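Local coordinates for protein (endonuclease) (Salmonella typhimurium, PDB 1BYR) that belongs to the PLD-like family and folds as an alpha/beta domain built on a mixed sheet, pairing with a second copy of itself, at residues T66-A69 against S70-M74; D41-K44 against A45-A48; T113-E117 against T118-E122; Q142-W145 against N146-R149. All blocks are in the same frame, centred on the assembly; numbering follows the deposited sequence.

In the fold
Every contact here is local: one turn of helix or the end of one, with no long loop closed, and none nests within or crosses another. From the N terminus, contact 2 comes first, in helix 40-51 between strands 29-34 and 55-61. Contact 1 starts helix 68-79, the next beta-alpha-beta crossover, and packs on contact 2 through Ala73 CB and Met43 CG, 3.7 Å apart. Contact 3 covers short helix 114-118 and leads into strand 122-128. It meets contact 2 where Glu117 OE2 lies 2.5 Å from Asp41 OD1, closeness that may reflect a shared proton. Contact 4 ends helix 131-146, across the chain's centre from contact 3.

Contact 1. Residues T66-A69 against S70-M74; sequences TGRA and SIAAM
Gly67 O accepts from Ile71 N at 3.0 Å, with an N-H...O angle of 165°, the first of three successive i to i+4 bonds that open helix 68-79. Arg68 O takes Ala72 N in the same manner, and Ala69 O takes Ala73 N at 3.1 Å. Gly67 holds the N-cap position but has no side chain to cap with; instead, a water accepts from Gly67 N at 2.8 Å and donates to Ser70 OG at 3.1 Å. Serine suits this spot because its short hydroxyl, turned beside its own backbone N (chi1 -73°), can serve the water and also bond to Asn65 OD1, which leaves the buried oxygen well provided for. Ile71 bends back over the start of the helix: CG1 lies 3.6 Å from Gly67 O, and CD1 reaches 3.7 Å from Thr66 O, so its branch covers the peptide ahead of the first turn. Its other branch, CG2, stands obliquely to the Arg68 guanidinium, with NH1 4.0 Å away. The arginine gets there by a bend at chi2 (81°) that folds the chain along the helix and sets the edge of the guanidinium toward Ala72 N. Small Ala69 and Ser70 let the loop residue Thr38 lie against this end. One turn on from Ser70, buried Met74 packs on Leu84 and Thr86 of strand 84-87, joining the helix to the strand that completes its crossover from strand 55-61.

Contact 2. Residues D41-K44 against A45-A48; sequences DIMK and ALVA
Asp41 O accepts from Ala45 N at 3.1 Å, and the methyl of Ala45 sits 3.5 Å from that same oxygen. Alanine is small enough there to let helix 14-25 come close, with Leu20 and Ile23 against it. Ile42 follows, its O holding Leu46 N at 2.9 Å while its CG2 meets Leu46 CD1 at 3.9 Å. This branch stands anti to the backbone N of Ile42, beside the carbonyl carbon, which points it at the leucine. The two branched chains cross obliquely, and both also rest on Met32 of strand 29-34, so one greasy stripe of the helix faces the sheet. This is the helix of a beta-alpha-beta crossover, linking strand 29-34 to strand 55-61 in the PLD-like domain. Met43 lies at the flank of this stripe, SD 4.3 Å from Leu46 CD1, and its side chain packs on Tyr76 and Ile77 of helix 68-79. The straightest bond of the turn runs from Val47 N to Met43 O, at 170°. Val47 also packs on Tyr76. Lys44, at the exposed side, suits solvent with its long amine; its O takes Ala48 N.

Contact 3. Residues T113-E117 against T118-E122; sequences TKAAE and TKNSE
Ala115 O is gripped by two backbone donors as the short helix runs out, Lys119 N and Asn120 N, each at 3.0 Å and arriving from opposite faces of the carbonyl plane. The i to i+5 bond from Asn120 is the straighter, 174° against 151°. One residue earlier, Lys114 O still takes Thr118 N at 2.9 Å in the ordinary helical way. Asn120 then lays its amide beside Ala115, ND2 being 4.1 Å from Ala115 CB, a spot where a methyl leaves space for the flat group. Glu122 comes in from the following strand: its CG lies 3.4 Å from Ala116 O, and a bend at chi2 (-92°) swings OE2 to 3.8 Å from Ala116 CB. A weak bond from Asn120 ND2 also reaches that OE2. At the other end Thr113 is the N-cap, its OG1 accepting from Ala116 N at 3.0 Å, a task suited to threonine, whose hydroxyl, one atom beyond CB, reaches the first turn. Further out, Glu117 forms a salt bridge with Arg16, and Ser121 OG bonds to Asp95 and Arg144 of the second subunit. Glu122 OE1 is bonded by Ser109 and by His94 of the second subunit. These two residues fall in the HxK and GSxN sequence elements that mark the PLD family, so the turn lies beside that signature at the subunit interface.

Contact 4. Residues Q142-W145 against N146-R149; sequences QDRW and NQGR
Gln147 folds back on Asp143 at the C-terminal end of helix 131-146 of the PLD-like alpha/beta fold, where its side chain bonds a main-chain carbonyl of the last turn. Its chi1 of 55° places CG between the backbone N and carbonyl carbon, which turns the chain back toward the helix carbonyls. CG lies 3.5 Å from both Arg144 O and Asp143 O. CD passes 3.6 Å from Asp143 O, and the extended chain carries NE2 to a 2.8 Å hydrogen bond with that oxygen, the donor well above the carbonyl plane. NE2 also lies 3.2 Å from Asp143 OD2, the amide turned 82° to the carboxylate, while OE1 is bonded by Asn89. A long amide is apt here, since it donates to the helix carbonyl and accepts from the loop at once. Asp143 OD2 makes a salt bridge with Arg144 NH1, which is shared with Glu12 of the second subunit. The backbone tightens as it leaves the helix: Gln147 N reaches Arg144 O weakly, and Gly148, lacking a side chain that would crowd the carbonyl, sends its N to Trp145 O at 2.8 Å, an oxygen that also accepts from Arg85 NH1.

Contact 1. Residues T66-A69 against S70-M74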
# COMPACT_ATOMS: atom_id res chain seq x y z
N THR A 66 4.77 19.85 -0.24
CA THR A 66 4.98 21.29 -0.25
C THR A 66 3.67 22.05 -0.48
O THR A 66 3.65 23.26 -0.57
CB THR A 66 6.00 21.69 -1.31
OG1 THR A 66 5.45 21.46 -2.62
CG2 THR A 66 7.27 20.90 -1.13
N GLY A 67 2.57 21.31 -0.57
CA GLY A 67 1.28 21.96 -0.76
C GLY A 67 0.78 22.57 0.55
O GLY A 67 1.26 22.21 1.64
N ARG A 68 -0.18 23.49 0.47
CA ARG A 68 -0.69 24.15 1.66
C ARG A 68 -1.17 23.21 2.76
O ARG A 68 -0.83 23.39 3.94
CB ARG A 68 -1.83 25.11 1.27
CG ARG A 68 -2.32 25.95 2.44
CD ARG A 68 -1.42 27.15 2.67
NE ARG A 68 -1.65 27.82 3.95
CZ ARG A 68 -1.35 27.30 5.14
NH1 ARG A 68 -0.80 26.10 5.23
NH2 ARG A 68 -1.58 28.01 6.24
N ALA A 69 -1.96 22.21 2.40
CA ALA A 69 -2.47 21.26 3.38
C ALA A 69 -1.31 20.50 4.03
O ALA A 69 -1.33 20.23 5.25
CB ALA A 69 -3.44 20.30 2.72
N SER A 70 -0.29 20.17 3.23
CA SER A 70 0.87 19.46 3.76
C SER A 70 1.55 20.32 4.83
O SER A 70 1.85 19.85 5.92
CB SER A 70 1.87 19.13 2.65
OG SER A 70 1.38 18.10 1.82
N ILE A 71 1.77 21.59 4.51
CA ILE A 71 2.41 22.50 5.45
C ILE A 71 1.61 22.67 6.76
O ILE A 71 2.17 22.66 7.86
CB ILE A 71 2.67 23.87 4.78
CG1 ILE A 71 3.81 23.69 3.77
CG2 ILE A 71 3.01 24.92 5.83
CD1 ILE A 71 3.92 24.82 2.77
N ALA A 72 0.29 22.79 6.64
CA ALA A 72 -0.58 22.92 7.81
C ALA A 72 -0.42 21.70 8.73
O ALA A 72 -0.29 21.84 9.94
CB ALA A 72 -2.04 23.04 7.36
N ALA A 73 -0.39 20.49 8.16
CA ALA A 73 -0.24 19.29 8.98
C ALA A 73 1.15 19.19 9.59
O ALA A 73 1.30 18.84 10.76
CB ALA A 73 -0.52 18.04 8.13
N MET A 74 2.17 19.48 8.79
CA MET A 74 3.54 19.43 9.26
C MET A 74 3.72 20.43 10.40
O MET A 74 4.35 20.11 11.41
CB MET A 74 4.52 19.73 8.11
CG MET A 74 4.53 18.66 6.99
SD MET A 74 5.10 19.26 5.36
CE MET A 74 6.85 19.33 5.59
O HOH W 1 1.64 18.74 -1.24

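Contact 2. Residues D41-K44 against A45-A48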
# COMPACT_ATOMS: atom_id res chain seq x y z
N ASP A 41 -7.80 14.57 10.33
CA ASP A 41 -8.21 13.52 11.26
C ASP A 41 -7.03 12.67 11.74
O ASP A 41 -6.93 12.32 12.92
CB ASP A 41 -9.25 12.62 10.60
CG ASP A 41 -8.65 11.78 9.49
OD1 ASP A 41 -8.23 12.35 8.46
OD2 ASP A 41 -8.60 10.54 9.66
N ILE A 42 -6.13 12.34 10.81
CA ILE A 42 -4.93 11.56 11.12
C ILE A 42 -4.00 12.36 12.03
O ILE A 42 -3.43 11.83 13.01
CB ILE A 42 -4.16 11.19 9.80
CG1 ILE A 42 -5.08 10.36 8.88
CG2 ILE A 42 -2.90 10.37 10.12
CD1 ILE A 42 -5.50 9.04 9.46
N MET A 43 -3.82 13.64 11.72
CA MET A 43 -2.95 14.51 12.53
C MET A 43 -3.48 14.65 13.95
O MET A 43 -2.72 14.55 14.92
CB MET A 43 -2.83 15.89 11.89
CG MET A 43 -2.43 15.84 10.40
SD MET A 43 -0.94 14.83 10.06
CE MET A 43 -1.26 14.38 8.30
N LYS A 44 -4.78 14.86 14.09
CA LYS A 44 -5.39 15.01 15.41
C LYS A 44 -5.17 13.76 16.23
O LYS A 44 -4.91 13.84 17.44
CB LYS A 44 -6.88 15.26 15.28
CG LYS A 44 -7.22 16.69 14.91
CD LYS A 44 -8.71 16.86 14.76
CE LYS A 44 -9.01 17.88 13.69
NZ LYS A 44 -10.23 18.62 14.07
N ALA A 45 -5.29 12.61 15.58
CA ALA A 45 -5.09 11.33 16.25
C ALA A 45 -3.63 11.12 16.68
O ALA A 45 -3.37 10.61 17.77
CB ALA A 45 -5.54 10.17 15.34
N LEU A 46 -2.68 11.52 15.84
CA LEU A 46 -1.27 11.38 16.17
C LEU A 46 -0.91 12.25 17.37
O LEU A 46 -0.23 11.79 18.30
CB LEU A 46 -0.39 11.74 14.96
CG LEU A 46 -0.44 10.75 13.79
CD1 LEU A 46 0.04 11.42 12.50
CD2 LEU A 46 0.40 9.52 14.13
N VAL A 47 -1.38 13.49 17.38
CA VAL A 47 -1.09 14.38 18.50
C VAL A 47 -1.81 13.91 19.77
O VAL A 47 -1.31 14.12 20.88
CB VAL A 47 -1.47 15.84 18.18
CG1 VAL A 47 -0.98 16.21 16.78
CG2 VAL A 47 -2.95 16.03 18.29
N ALA A 48 -2.96 13.27 19.63
CA ALA A 48 -3.65 12.76 20.82
C ALA A 48 -2.81 11.62 21.38
O ALA A 48 -2.77 11.41 22.59
CB ALA A 48 -5.04 12.25 20.48

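Contact 3. Residues T113-E117 against T118-E122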
# COMPACT_ATOMS: atom_id res chain seq x y z
N THR A 113 -4.39 11.06 3.52
CA THR A 113 -5.04 12.20 2.92
C THR A 113 -6.54 12.03 2.92
O THR A 113 -7.07 10.94 3.11
CB THR A 113 -4.65 12.37 1.44
OG1 THR A 113 -5.22 11.29 0.69
CG2 THR A 113 -3.14 12.37 1.29
N LYS A 114 -7.19 13.15 2.65
CA LYS A 114 -8.64 13.25 2.56
C LYS A 114 -9.14 12.41 1.34
O LYS A 114 -10.09 11.60 1.45
CB LYS A 114 -9.04 14.73 2.39
CG LYS A 114 -7.98 15.77 2.95
CD LYS A 114 -6.58 15.73 2.24
CE LYS A 114 -6.57 16.18 0.77
NZ LYS A 114 -6.64 15.03 -0.19
N ALA A 115 -8.48 12.58 0.20
CA ALA A 115 -8.86 11.84 -1.01
C ALA A 115 -8.78 10.34 -0.74
O ALA A 115 -9.63 9.57 -1.19
CB ALA A 115 -7.96 12.23 -2.16
N ALA A 116 -7.77 9.92 0.02
CA ALA A 116 -7.60 8.50 0.35
C ALA A 116 -8.72 7.95 1.25
O ALA A 116 -9.08 6.76 1.18
CB ALA A 116 -6.27 8.30 1.05
N GLU A 117 -9.26 8.82 2.10
CA GLU A 117 -10.32 8.45 3.04
C GLU A 117 -11.73 8.44 2.47
O GLU A 117 -12.54 7.59 2.82
CB GLU A 117 -10.33 9.42 4.23
CG GLU A 117 -8.98 9.65 4.90
CD GLU A 117 -9.03 10.61 6.10
OE1 GLU A 117 -9.66 11.68 5.99
OE2 GLU A 117 -8.43 10.28 7.15
N THR A 118 -11.97 9.37 1.57
CA THR A 118 -13.31 9.59 1.05
C THR A 118 -13.61 9.47 -0.45
O THR A 118 -14.77 9.41 -0.84
CB THR A 118 -13.73 11.01 1.55
OG1 THR A 118 -14.49 10.89 2.75
CG2 THR A 118 -14.46 11.76 0.48
N LYS A 119 -12.58 9.42 -1.28
CA LYS A 119 -12.81 9.37 -2.73
C LYS A 119 -12.25 8.17 -3.50
O LYS A 119 -12.94 7.57 -4.31
CB LYS A 119 -12.27 10.66 -3.39
CG LYS A 119 -12.55 11.95 -2.61
CD LYS A 119 -13.77 12.67 -3.17
CE LYS A 119 -14.27 13.77 -2.21
NZ LYS A 119 -13.22 14.82 -1.94
N ASN A 120 -10.98 7.86 -3.25
CA ASN A 120 -10.31 6.76 -3.95
C ASN A 120 -10.68 5.38 -3.45
O ASN A 120 -11.22 5.22 -2.35
CB ASN A 120 -8.81 6.92 -3.79
CG ASN A 120 -8.29 8.20 -4.39
OD1 ASN A 120 -8.94 8.82 -5.23
ND2 ASN A 120 -7.11 8.61 -3.96
N SER A 121 -10.41 4.38 -4.28
CA SER A 121 -10.60 3.01 -3.84
C SER A 121 -9.23 2.72 -3.23
O SER A 121 -8.18 2.99 -3.85
CB SER A 121 -10.87 2.06 -5.01
OG SER A 121 -10.97 0.74 -4.53
N GLU A 122 -9.23 2.23 -1.99
CA GLU A 122 -8.00 1.92 -1.27
C GLU A 122 -8.24 0.76 -0.35
O GLU A 122 -9.37 0.34 -0.12
CB GLU A 122 -7.55 3.09 -0.36
CG GLU A 122 -7.61 4.47 -0.94
CD GLU A 122 -6.32 4.88 -1.59
OE1 GLU A 122 -5.42 4.03 -1.72
OE2 GLU A 122 -6.21 6.06 -1.98

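Contact 4. Residues Q142-W145 against N146-R149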
# COMPACT_ATOMS: atom_id res chain seq x y z
N GLN A 142 13.75 3.29 10.08
CA GLN A 142 14.98 3.86 10.60
C GLN A 142 15.94 4.34 9.52
O GLN A 142 16.56 5.40 9.64
CB GLN A 142 15.68 2.84 11.49
CG GLN A 142 16.80 3.41 12.30
CD GLN A 142 16.31 4.37 13.34
OE1 GLN A 142 16.70 5.53 13.39
NE2 GLN A 142 15.42 3.90 14.19
N ASP A 143 16.06 3.55 8.46
CA ASP A 143 16.94 3.90 7.35
C ASP A 143 16.47 5.17 6.65
O ASP A 143 17.28 6.02 6.28
CB ASP A 143 16.99 2.75 6.34
CG ASP A 143 17.91 3.06 5.19
OD1 ASP A 143 19.13 2.88 5.37
OD2 ASP A 143 17.42 3.48 4.13
N ARG A 144 15.16 5.31 6.47
CA ARG A 144 14.60 6.49 5.81
C ARG A 144 14.68 7.70 6.74
O ARG A 144 14.98 8.80 6.30
CB ARG A 144 13.15 6.23 5.42
CG ARG A 144 12.95 5.50 4.06
CD ARG A 144 13.97 4.39 3.80
NE ARG A 144 13.60 3.58 2.63
CZ ARG A 144 14.30 2.54 2.17
NH1 ARG A 144 15.41 2.16 2.78
NH2 ARG A 144 13.85 1.85 1.12
N TRP A 145 14.40 7.49 8.02
CA TRP A 145 14.47 8.57 9.01
C TRP A 145 15.89 9.14 9.11
O TRP A 145 16.10 10.36 9.07
CB TRP A 145 14.02 8.04 10.38
CG TRP A 145 14.36 8.94 11.55
CD1 TRP A 145 15.47 8.86 12.35
CD2 TRP A 145 13.57 10.01 12.07
NE1 TRP A 145 15.41 9.82 13.32
CE2 TRP A 145 14.26 10.55 13.17
CE3 TRP A 145 12.34 10.58 11.70
CZ2 TRP A 145 13.76 11.62 13.92
CZ3 TRP A 145 11.85 11.65 12.45
CH2 TRP A 145 12.56 12.16 13.54
N ASN A 146 16.87 8.25 9.20
CA ASN A 146 18.27 8.64 9.32
C ASN A 146 18.79 9.56 8.22
O ASN A 146 19.77 10.26 8.43
CB ASN A 146 19.15 7.39 9.42
CG ASN A 146 18.97 6.67 10.75
OD1 ASN A 146 18.36 7.20 11.67
ND2 ASN A 146 19.50 5.47 10.85
N GLN A 147 18.14 9.58 7.06
CA GLN A 147 18.61 10.46 6.00
C GLN A 147 17.60 11.57 5.73
O GLN A 147 17.56 12.15 4.64
CB GLN A 147 18.88 9.69 4.72
CG GLN A 147 17.74 8.86 4.23
CD GLN A 147 18.21 7.80 3.28
OE1 GLN A 147 18.89 8.08 2.28
NE2 GLN A 147 17.86 6.57 3.56
N GLY A 148 16.77 11.85 6.74
CA GLY A 148 15.77 12.89 6.61
C GLY A 148 16.24 14.20 7.19
O GLY A 148 17.28 14.27 7.86
N ARG A 149 15.47 15.26 6.95
CA ARG A 149 15.78 16.60 7.44
C ARG A 149 14.72 16.99 8.47
O ARG A 149 13.53 16.90 8.21
CB ARG A 149 15.75 17.59 6.27
CG ARG A 149 16.75 18.74 6.36
CD ARG A 149 17.27 19.08 4.96
NE ARG A 149 18.61 18.54 4.71
CZ ARG A 149 19.20 18.52 3.51
NH1 ARG A 149 18.57 18.99 2.45
NH2 ARG A 149 20.42 18.02 3.38